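Local structure of 401aa long hypothetical glucose-1-phosphate thymidylyltransferase (Sulfolobus tokodaii, 2GGQ) at residues A3-A8 with I49-S54; E92-Y97 with A158-L163; I38-K43 with L100-E105. The protein is a bifunctional enzyme of UDP-N-acetylglucosamine and UDP-N-acetylgalactosamine synthesis that probably also makes dTDP- or UDP-glucose from glucose 1-phosphate. All coordinates share one frame; numbering follows the deposited sequence.

Contact 1: residues A3-A8 with I49-S54. With TTP (thymidine-5'-triphosphate), chain E.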
loop_
_atom_site.group_PDB
_atom_site.type_symbol
_atom_site.label_atom_id
_atom_site.label_comp_id
_atom_site.label_asym_id
_atom_site.label_seq_id
_atom_site.Cartn_x
_atom_site.Cartn_y
_atom_site.Cartn_z
ATOM N N ALA A 3 -9.502 -9.649 16.750
ATOM C CA ALA A 3 -8.360 -9.241 15.922
ATOM C C ALA A 3 -8.099 -7.764 16.124
ATOM O O ALA A 3 -9.049 -6.988 16.333
ATOM C CB ALA A 3 -8.649 -9.519 14.448
ATOM N N PHE A 4 -6.824 -7.381 16.068
ATOM C CA PHE A 4 -6.423 -5.982 16.082
ATOM C C PHE A 4 -5.531 -5.657 14.872
ATOM O O PHE A 4 -4.545 -6.335 14.652
ATOM C CB PHE A 4 -5.687 -5.675 17.365
ATOM C CG PHE A 4 -6.533 -5.902 18.600
ATOM C CD1 PHE A 4 -7.248 -4.847 19.156
ATOM C CD2 PHE A 4 -6.671 -7.182 19.159
ATOM C CE1 PHE A 4 -8.048 -5.033 20.285
ATOM C CE2 PHE A 4 -7.500 -7.385 20.296
ATOM C CZ PHE A 4 -8.172 -6.296 20.865
ATOM N N ILE A 5 -5.911 -4.633 14.110
ATOM C CA ILE A 5 -5.077 -4.117 13.011
ATOM C C ILE A 5 -4.332 -2.908 13.536
ATOM O O ILE A 5 -4.963 -1.954 14.028
ATOM C CB ILE A 5 -5.919 -3.777 11.749
ATOM C CG1 ILE A 5 -6.778 -4.998 11.361
ATOM C CG2 ILE A 5 -4.981 -3.316 10.570
ATOM C CD1 ILE A 5 -7.810 -4.780 10.215
ATOM N N LEU A 6 -3.000 -2.983 13.521
ATOM C CA LEU A 6 -2.171 -1.890 14.003
ATOM C C LEU A 6 -1.963 -0.962 12.813
ATOM O O LEU A 6 -1.179 -1.256 11.895
ATOM C CB LEU A 6 -0.846 -2.380 14.572
ATOM C CG LEU A 6 -0.966 -3.545 15.569
ATOM C CD1 LEU A 6 0.398 -3.947 16.070
ATOM C CD2 LEU A 6 -1.893 -3.183 16.707
ATOM N N ALA A 7 -2.744 0.119 12.814
ATOM C CA ALA A 7 -2.821 1.037 11.678
ATOM C C ALA A 7 -2.497 2.475 12.089
ATOM O O ALA A 7 -3.058 3.438 11.520
ATOM C CB ALA A 7 -4.187 0.972 11.049
ATOM N N ALA A 8 -1.632 2.614 13.084
ATOM C CA ALA A 8 -1.287 3.925 13.616
ATOM C C ALA A 8 0.155 4.364 13.273
ATOM O O ALA A 8 0.749 5.202 13.968
ATOM C CB ALA A 8 -1.525 3.955 15.129
ATOM N N ILE A 49 -13.304 -7.083 15.185
ATOM C CA ILE A 49 -12.075 -6.513 14.638
ATOM C C ILE A 49 -11.984 -5.092 15.178
ATOM O O ILE A 49 -12.981 -4.347 15.154
ATOM C CB ILE A 49 -12.115 -6.486 13.086
ATOM C CG1 ILE A 49 -12.316 -7.898 12.525
ATOM C CG2 ILE A 49 -10.821 -5.812 12.522
ATOM C CD1 ILE A 49 -12.828 -7.997 11.083
ATOM N N THR A 50 -10.804 -4.743 15.660
ATOM C CA THR A 50 -10.506 -3.417 16.132
ATOM C C THR A 50 -9.311 -2.877 15.326
ATOM O O THR A 50 -8.287 -3.561 15.166
ATOM C CB THR A 50 -10.133 -3.467 17.639
ATOM O OG1 THR A 50 -11.281 -3.883 18.382
ATOM C CG2 THR A 50 -9.667 -2.066 18.192
ATOM N N VAL A 51 -9.435 -1.661 14.828
ATOM C CA VAL A 51 -8.287 -1.004 14.227
ATOM C C VAL A 51 -7.776 0.011 15.193
ATOM O O VAL A 51 -8.543 0.831 15.687
ATOM C CB VAL A 51 -8.642 -0.281 12.909
ATOM C CG1 VAL A 51 -7.356 0.088 12.133
ATOM C CG2 VAL A 51 -9.519 -1.158 12.067
ATOM N N ILE A 52 -6.474 -0.014 15.442
ATOM C CA ILE A 52 -5.834 0.999 16.267
ATOM C C ILE A 52 -5.223 2.088 15.339
ATOM O O ILE A 52 -4.448 1.766 14.441
ATOM C CB ILE A 52 -4.774 0.353 17.119
ATOM C CG1 ILE A 52 -5.469 -0.658 18.086
ATOM C CG2 ILE A 52 -3.998 1.413 17.875
ATOM C CD1 ILE A 52 -4.542 -1.690 18.657
ATOM N N VAL A 53 -5.602 3.342 15.554
ATOM C CA VAL A 53 -5.284 4.441 14.613
ATOM C C VAL A 53 -4.632 5.619 15.361
ATOM O O VAL A 53 -4.736 5.720 16.587
ATOM C CB VAL A 53 -6.558 4.954 13.869
ATOM C CG1 VAL A 53 -7.287 3.815 13.125
ATOM C CG2 VAL A 53 -7.563 5.663 14.816
ATOM N N SER A 54 -3.995 6.540 14.631
ATOM C CA SER A 54 -3.553 7.781 15.252
ATOM C C SER A 54 -4.791 8.620 15.480
ATOM O O SER A 54 -5.782 8.457 14.761
ATOM C CB SER A 54 -2.595 8.528 14.334
ATOM O OG SER A 54 -3.267 8.854 13.127
HETATM P PA TTP E . 6.454 1.010 9.769
HETATM O O1A TTP E . 7.944 0.705 9.634
HETATM O O2A TTP E . 5.629 -0.269 9.596
HETATM O O3A TTP E . 5.982 2.089 8.613
HETATM P PB TTP E . 5.188 3.428 9.038
HETATM O O1B TTP E . 4.012 3.849 8.217
HETATM O O2B TTP E . 4.601 3.258 10.417
HETATM O O3B TTP E . 6.346 4.511 9.235
HETATM P PG TTP E . 6.965 5.522 8.180
HETATM O O1G TTP E . 6.380 5.258 6.799
HETATM O O2G TTP E . 6.708 6.948 8.609
HETATM O O3G TTP E . 8.450 5.260 8.284
HETATM O "O5'" TTP E . 6.223 1.773 11.194
HETATM C "C5'" TTP E . 7.165 2.783 11.631
HETATM C "C4'" TTP E . 6.669 3.940 12.527
HETATM O "O4'" TTP E . 5.275 3.976 12.905
HETATM C "C3'" TTP E . 7.364 3.806 13.855
HETATM O "O3'" TTP E . 7.536 5.136 14.377
HETATM C "C2'" TTP E . 6.392 2.998 14.729
HETATM C "C1'" TTP E . 5.062 3.601 14.302
HETATM N N1 TTP E . 3.811 2.799 14.469
HETATM C C2 TTP E . 2.850 3.165 15.481
HETATM O O2 TTP E . 3.043 4.110 16.288
HETATM N N3 TTP E . 1.692 2.507 15.612
HETATM C C4 TTP E . 1.395 1.495 14.799
HETATM O O4 TTP E . 0.302 0.922 14.952
HETATM C C5 TTP E . 2.344 1.079 13.748
HETATM C C5M TTP E . 2.020 -0.070 12.820
HETATM C C6 TTP E . 3.546 1.780 13.631
HETATM O O HOH W 1 -11.077 -6.581 18.452
HETATM O O HOH W 2 -3.689 5.954 11.432
#

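Contact 2: residues E92-Y97 with A158-L163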
loop_
_atom_site.group_PDB
_atom_site.type_symbol
_atom_site.label_atom_id
_atom_site.label_comp_id
_atom_site.label_asym_id
_atom_site.label_seq_id
_atom_site.Cartn_x
_atom_site.Cartn_y
_atom_site.Cartn_z
ATOM N N GLU A 92 -6.185 -14.059 24.321
ATOM C CA GLU A 92 -5.528 -14.189 22.993
ATOM C C GLU A 92 -6.179 -13.301 21.908
ATOM O O GLU A 92 -7.355 -12.925 22.001
ATOM C CB GLU A 92 -5.364 -15.663 22.505
ATOM C CG GLU A 92 -6.639 -16.312 22.050
ATOM C CD GLU A 92 -6.632 -17.846 22.047
ATOM O OE1 GLU A 92 -5.693 -18.469 21.519
ATOM O OE2 GLU A 92 -7.643 -18.437 22.497
ATOM N N ALA A 93 -5.389 -12.959 20.885
ATOM C CA ALA A 93 -5.877 -12.141 19.769
ATOM C C ALA A 93 -4.974 -12.304 18.571
ATOM O O ALA A 93 -3.772 -12.594 18.714
ATOM C CB ALA A 93 -5.971 -10.679 20.161
ATOM N N LEU A 94 -5.577 -12.176 17.400
ATOM C CA LEU A 94 -4.838 -12.063 16.143
ATOM C C LEU A 94 -4.429 -10.596 15.990
ATOM O O LEU A 94 -5.265 -9.705 16.110
ATOM C CB LEU A 94 -5.744 -12.446 14.977
ATOM C CG LEU A 94 -5.153 -12.717 13.586
ATOM C CD1 LEU A 94 -4.112 -13.841 13.590
ATOM C CD2 LEU A 94 -6.326 -13.196 12.841
ATOM N N ILE A 95 -3.141 -10.357 15.758
ATOM C CA ILE A 95 -2.621 -9.013 15.537
ATOM C C ILE A 95 -1.986 -8.985 14.159
ATOM O O ILE A 95 -1.265 -9.924 13.766
ATOM C CB ILE A 95 -1.634 -8.592 16.646
ATOM C CG1 ILE A 95 -2.398 -8.431 17.983
ATOM C CG2 ILE A 95 -0.968 -7.262 16.308
ATOM C CD1 ILE A 95 -2.077 -9.475 18.962
ATOM N N ILE A 96 -2.331 -7.961 13.400
ATOM C CA ILE A 96 -1.855 -7.799 12.016
ATOM C C ILE A 96 -1.475 -6.321 11.765
ATOM O O ILE A 96 -2.164 -5.396 12.224
ATOM C CB ILE A 96 -2.904 -8.304 11.018
ATOM C CG1 ILE A 96 -2.406 -8.288 9.577
ATOM C CG2 ILE A 96 -4.152 -7.436 11.062
ATOM C CD1 ILE A 96 -3.132 -9.328 8.703
ATOM N N TYR A 97 -0.364 -6.103 11.070
ATOM C CA TYR A 97 0.062 -4.737 10.725
ATOM C C TYR A 97 -0.797 -4.194 9.604
ATOM O O TYR A 97 -1.112 -4.915 8.669
ATOM C CB TYR A 97 1.534 -4.698 10.321
ATOM C CG TYR A 97 2.513 -4.998 11.416
ATOM C CD1 TYR A 97 2.157 -4.869 12.760
ATOM C CD2 TYR A 97 3.825 -5.362 11.110
ATOM C CE1 TYR A 97 3.074 -5.143 13.777
ATOM C CE2 TYR A 97 4.758 -5.640 12.128
ATOM C CZ TYR A 97 4.368 -5.524 13.449
ATOM O OH TYR A 97 5.270 -5.768 14.450
ATOM N N ALA A 158 6.578 -11.472 9.279
ATOM C CA ALA A 158 5.497 -11.038 8.397
ATOM C C ALA A 158 4.447 -10.115 9.019
ATOM O O ALA A 158 3.560 -9.667 8.304
ATOM C CB ALA A 158 4.842 -12.229 7.722
ATOM N N GLY A 159 4.541 -9.822 10.318
ATOM C CA GLY A 159 3.642 -8.876 10.987
ATOM C C GLY A 159 2.223 -9.409 11.125
ATOM O O GLY A 159 1.270 -8.636 11.095
ATOM N N ILE A 160 2.106 -10.741 11.259
ATOM C CA ILE A 160 0.848 -11.452 11.526
ATOM C C ILE A 160 1.103 -12.389 12.720
ATOM O O ILE A 160 1.919 -13.305 12.628
ATOM C CB ILE A 160 0.439 -12.298 10.322
ATOM C CG1 ILE A 160 0.155 -11.388 9.096
ATOM C CG2 ILE A 160 -0.753 -13.187 10.682
ATOM C CD1 ILE A 160 0.224 -12.103 7.738
ATOM N N TYR A 161 0.458 -12.087 13.840
ATOM C CA TYR A 161 0.707 -12.759 15.119
ATOM C C TYR A 161 -0.596 -13.283 15.684
ATOM O O TYR A 161 -1.660 -12.694 15.466
ATOM C CB TYR A 161 1.254 -11.798 16.170
ATOM C CG TYR A 161 2.384 -10.832 15.794
ATOM C CD1 TYR A 161 2.130 -9.485 15.603
ATOM C CD2 TYR A 161 3.707 -11.264 15.707
ATOM C CE1 TYR A 161 3.172 -8.561 15.279
ATOM C CE2 TYR A 161 4.750 -10.365 15.405
ATOM C CZ TYR A 161 4.478 -9.020 15.205
ATOM O OH TYR A 161 5.511 -8.150 14.935
ATOM N N LYS A 162 -0.493 -14.354 16.458
ATOM C CA LYS A 162 -1.556 -14.744 17.361
ATOM C C LYS A 162 -0.908 -14.808 18.724
ATOM O O LYS A 162 -0.096 -15.700 18.996
ATOM C CB LYS A 162 -2.108 -16.098 16.951
ATOM C CG LYS A 162 -3.493 -16.381 17.431
ATOM C CD LYS A 162 -3.509 -16.713 18.902
ATOM C CE LYS A 162 -2.968 -18.119 19.167
ATOM N NZ LYS A 162 -3.116 -18.440 20.650
ATOM N N LEU A 163 -1.189 -13.816 19.549
ATOM C CA LEU A 163 -0.552 -13.715 20.847
ATOM C C LEU A 163 -1.553 -13.820 21.973
ATOM O O LEU A 163 -2.684 -13.381 21.864
ATOM C CB LEU A 163 0.195 -12.388 20.992
ATOM C CG LEU A 163 1.198 -12.016 19.886
ATOM C CD1 LEU A 163 1.898 -10.722 20.267
ATOM C CD2 LEU A 163 2.232 -13.121 19.543
#

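Contact 3: residues I38-K43 with L100-E105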
loop_
_atom_site.group_PDB
_atom_site.type_symbol
_atom_site.label_atom_id
_atom_site.label_comp_id
_atom_site.label_asym_id
_atom_site.label_seq_id
_atom_site.Cartn_x
_atom_site.Cartn_y
_atom_site.Cartn_z
ATOM N N ILE A 38 -9.879 -7.124 6.391
ATOM C CA ILE A 38 -11.126 -7.391 7.127
ATOM C C ILE A 38 -11.836 -8.610 6.528
ATOM O O ILE A 38 -12.352 -9.486 7.252
ATOM C CB ILE A 38 -12.046 -6.130 7.136
ATOM C CG1 ILE A 38 -11.438 -5.065 8.081
ATOM C CG2 ILE A 38 -13.494 -6.513 7.521
ATOM C CD1 ILE A 38 -11.940 -3.612 7.852
ATOM N N GLU A 39 -11.852 -8.639 5.197
ATOM C CA GLU A 39 -12.395 -9.724 4.403
ATOM C C GLU A 39 -11.731 -11.073 4.779
ATOM O O GLU A 39 -12.440 -12.045 5.060
ATOM C CB GLU A 39 -12.159 -9.387 2.939
ATOM C CG GLU A 39 -12.853 -10.261 1.929
ATOM C CD GLU A 39 -12.313 -10.016 0.506
ATOM O OE1 GLU A 39 -11.966 -8.856 0.171
ATOM O OE2 GLU A 39 -12.227 -10.996 -0.258
ATOM N N TYR A 40 -10.391 -11.113 4.790
ATOM C CA TYR A 40 -9.643 -12.305 5.218
ATOM C C TYR A 40 -9.975 -12.753 6.646
ATOM O O TYR A 40 -10.220 -13.946 6.904
ATOM C CB TYR A 40 -8.134 -12.047 5.159
ATOM C CG TYR A 40 -7.561 -11.894 3.775
ATOM C CD1 TYR A 40 -8.213 -12.402 2.661
ATOM C CD2 TYR A 40 -6.335 -11.268 3.596
ATOM C CE1 TYR A 40 -7.660 -12.271 1.399
ATOM C CE2 TYR A 40 -5.782 -11.126 2.342
ATOM C CZ TYR A 40 -6.442 -11.631 1.253
ATOM O OH TYR A 40 -5.874 -11.484 0.006
ATOM N N LEU A 41 -9.922 -11.800 7.573
ATOM C CA LEU A 41 -10.279 -12.027 8.963
ATOM C C LEU A 41 -11.663 -12.663 9.098
ATOM O O LEU A 41 -11.796 -13.716 9.741
ATOM C CB LEU A 41 -10.242 -10.707 9.713
ATOM C CG LEU A 41 -8.836 -10.159 9.968
ATOM C CD1 LEU A 41 -8.914 -8.819 10.726
ATOM C CD2 LEU A 41 -8.032 -11.194 10.755
ATOM N N ARG A 42 -12.663 -12.021 8.482
ATOM C CA ARG A 42 -14.051 -12.523 8.474
ATOM C C ARG A 42 -14.187 -13.905 7.863
ATOM O O ARG A 42 -14.940 -14.745 8.383
ATOM C CB ARG A 42 -14.994 -11.537 7.772
ATOM C CG ARG A 42 -15.272 -10.311 8.588
ATOM C CD ARG A 42 -16.022 -9.257 7.794
ATOM N NE ARG A 42 -16.332 -8.108 8.649
ATOM C CZ ARG A 42 -16.797 -6.936 8.201
ATOM N NH1 ARG A 42 -16.989 -6.753 6.898
ATOM N NH2 ARG A 42 -17.060 -5.950 9.061
ATOM N N LYS A 43 -13.466 -14.124 6.755
ATOM C CA LYS A 43 -13.374 -15.427 6.139
ATOM C C LYS A 43 -12.852 -16.507 7.100
ATOM O O LYS A 43 -13.228 -17.665 6.974
ATOM C CB LYS A 43 -12.541 -15.369 4.842
ATOM C CG LYS A 43 -13.328 -14.819 3.627
ATOM C CD LYS A 43 -12.426 -14.313 2.488
ATOM C CE LYS A 43 -11.747 -15.449 1.722
ATOM N NZ LYS A 43 -10.775 -15.061 0.594
ATOM N N LEU A 100 -0.060 -4.392 5.371
ATOM C CA LEU A 100 0.295 -5.664 4.777
ATOM C C LEU A 100 -0.743 -6.092 3.787
ATOM O O LEU A 100 -1.929 -6.108 4.092
ATOM C CB LEU A 100 0.409 -6.774 5.857
ATOM C CG LEU A 100 1.177 -6.504 7.146
ATOM C CD1 LEU A 100 1.089 -7.742 8.075
ATOM C CD2 LEU A 100 2.593 -6.206 6.820
ATOM N N PHE A 101 -0.287 -6.470 2.606
ATOM C CA PHE A 101 -1.095 -7.191 1.685
ATOM C C PHE A 101 -0.507 -8.578 1.582
ATOM O O PHE A 101 0.697 -8.736 1.454
ATOM C CB PHE A 101 -1.053 -6.535 0.297
ATOM C CG PHE A 101 -1.919 -7.222 -0.699
ATOM C CD1 PHE A 101 -3.283 -6.991 -0.718
ATOM C CD2 PHE A 101 -1.374 -8.147 -1.586
ATOM C CE1 PHE A 101 -4.098 -7.654 -1.617
ATOM C CE2 PHE A 101 -2.186 -8.824 -2.491
ATOM C CZ PHE A 101 -3.543 -8.585 -2.498
ATOM N N PHE A 102 -1.380 -9.573 1.580
ATOM C CA PHE A 102 -0.995 -10.963 1.345
ATOM C C PHE A 102 -2.119 -11.670 0.591
ATOM O O PHE A 102 -3.240 -11.185 0.522
ATOM C CB PHE A 102 -0.620 -11.646 2.660
ATOM C CG PHE A 102 -1.579 -11.386 3.759
ATOM C CD1 PHE A 102 -2.631 -12.248 3.982
ATOM C CD2 PHE A 102 -1.445 -10.266 4.569
ATOM C CE1 PHE A 102 -3.523 -12.006 5.000
ATOM C CE2 PHE A 102 -2.345 -10.023 5.569
ATOM C CZ PHE A 102 -3.380 -10.893 5.782
ATOM N N SER A 103 -1.798 -12.790 -0.028
ATOM C CA SER A 103 -2.635 -13.317 -1.106
ATOM C C SER A 103 -3.880 -14.077 -0.668
ATOM O O SER A 103 -4.807 -14.276 -1.474
ATOM C CB SER A 103 -1.795 -14.223 -1.993
ATOM O OG SER A 103 -1.374 -15.342 -1.257
ATOM N N ASN A 104 -3.880 -14.531 0.586
ATOM C CA ASN A 104 -4.955 -15.385 1.103
ATOM C C ASN A 104 -4.973 -15.432 2.637
ATOM O O ASN A 104 -4.010 -15.038 3.291
ATOM C CB ASN A 104 -4.868 -16.815 0.522
ATOM C CG ASN A 104 -3.516 -17.462 0.761
ATOM O OD1 ASN A 104 -3.017 -17.502 1.896
ATOM N ND2 ASN A 104 -2.910 -17.989 -0.316
ATOM N N GLU A 105 -6.066 -15.951 3.185
ATOM C CA GLU A 105 -6.307 -15.990 4.627
ATOM C C GLU A 105 -5.888 -17.321 5.272
ATOM O O GLU A 105 -5.804 -17.417 6.500
ATOM C CB GLU A 105 -7.798 -15.733 4.886
ATOM C CG GLU A 105 -8.712 -16.894 4.471
ATOM C CD GLU A 105 -9.041 -16.984 2.976
ATOM O OE1 GLU A 105 -8.475 -16.246 2.127
ATOM O OE2 GLU A 105 -9.915 -17.810 2.644
#

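Contact 1: residues A3-A8 with I49-S54
Ile5 and Val51 lie level with each other on two parallel strands, and the backbone of Ile5 reaches the residues before and after Val51: Ile5 N donates a hydrogen bond to Thr50 O (2.8 Å) and Ile5 O accepts one from Ile52 N (2.8 Å). Thr50 N to Ala3 O and Ala7 N to Ile52 O add a rung at each end, the latter the most bent at 141°. Past this rung a water bridges the strands, donating to Ala7 O at 2.6 Å and accepting from Ser54 N.

Apolar contacts line both faces. On one, Phe4 and Thr50 lie side by side, with ring atom CD1 of Phe4 3.5 Å from Thr50 CB. Ile52 holds CG1 anti to its carbonyl carbon (chi1 -63°), which carries CD1 to Leu6 CD2 at 3.6 Å and also near the Phe4 ring. On the other face Ile5 CD1 meets Ile49 CG2, and Ala7 CB sits tightly on Val51 CG1 (3.5 Å); helix 33-43 packs there.

The ligand closes the account: Ala8 N donates to O4 of the TTP thymine at 3.2 Å, and Gln73 also bonds the nucleotide. Two neighbouring parallel strands with a helix in the connection make a beta-alpha-beta crossover, here in a GT-A nucleotidyltransferase domain whose first strand runs into the nucleotide-binding loop.

Contact 2: residues E92-Y97 with A158-L163
Tyr97 lays its ring over Gly159, and its side chain can be followed outward atom by atom. CB passes Gly159 O at 4.0 Å. CG, also near that oxygen, turns anti to the carbonyl carbon (chi1 -67°), bringing the ring over the glycine: CD2 is 3.5 Å from Gly159 CA and CE2 nearly as close, a CH-pi contact against the ring face. On the other side of the ring's long axis, CE1 meets CE1 of Tyr161 at 3.7 Å. The rings form an offset edge-to-face pair, planes at 78°, with the edge of Tyr161 toward the face of Tyr97. CZ of Tyr97 is 3.2 Å from Tyr161 OH, and the two OH atoms are modelled 2.4 Å apart, so short that the exact distance is doubtful. Tyr161 OH also bonds Asn157, which, like Tyr97, probably binds the sugar phosphate.

The backbones are antiparallel. Ile95 and Tyr161 exchange two bonds, Ala93 and Leu163 two more, and Tyr97 N reaches Gly159 O at 3.0 Å. At the far end Lys162 forms a salt bridge, NZ 2.7 Å from OE1 of Glu92 and on the anti lone pair of that oxygen; Leu114 O, Glu116 O and Asn164 OD1 must share its three protons with Glu92.

Within the mixed sheet, strand 93-97 is flanked by strand 2-7 and 155-163 by strand 117-123, while helix 106-111 packs on Leu94, Ile96 and Lys162.

Contact 3: residues I38-K43 with L100-E105
Tyr40 reaches from its helix to the chain at Phe102, where its OH donates a hydrogen bond to Phe102 O at 2.7 Å, lying in the carbonyl plane. This bond fixes the phenol tip, and the backbone carries on past it: Asn104 C stands 4.2 Å above the Tyr40 ring plane, over its centre, with Glu105 N nearer the rim of that face.

Apolar contact comes from Phe102, whose ring slides past Tyr40 in the opposite direction. Tyr40 CD2 is only 3.2 Å from Phe102 CE1, a tight approach between rings inclined at 37°. Glu105 CB meanwhile rests on Tyr40 CB at 3.7 Å.

The charged pair lies further out. Glu105 bends at chi2 (-80°), carrying its carboxylate to Lys43, and the two form a salt bridge in which Lys43 NZ meets OE1 of Glu105 at 3.0 Å from above the carboxylate plane. Lys43 is exposed, whereas Tyr40 and Phe102 are buried.

Helix 33-43 turns Leu41 to Leu94 and Ile49 of the main sheet, while Tyr40 faces 100-105. Phe102 also touches Ile96 and helix 106-111, and strand 100-102 pairs with strand 206-208 to form a separate two-stranded sheet.

In the fold
Contacts 1 and 2 are both buried pairings in the mixed sheet, joined because strands 2-7 and 93-97 are neighbours: Phe4 N to Leu94 O and Leu6 N to Ile96 O are both probable hydrogen bonds. Contact 1 is parallel and mostly aliphatic, with thymine at its end; contact 2 is antiparallel and carries tyrosines toward the presumed sugar-phosphate site and a salt bridge at the opposite end. Contact 3 is only partly buried and joins the helix over that sheet to a separate strand and the loop after it, through a phenol-carbonyl bond and a surface ion pair. Its helix still touches contact 1: Leu41 packs on Ala3, and Ile38 on Ile49.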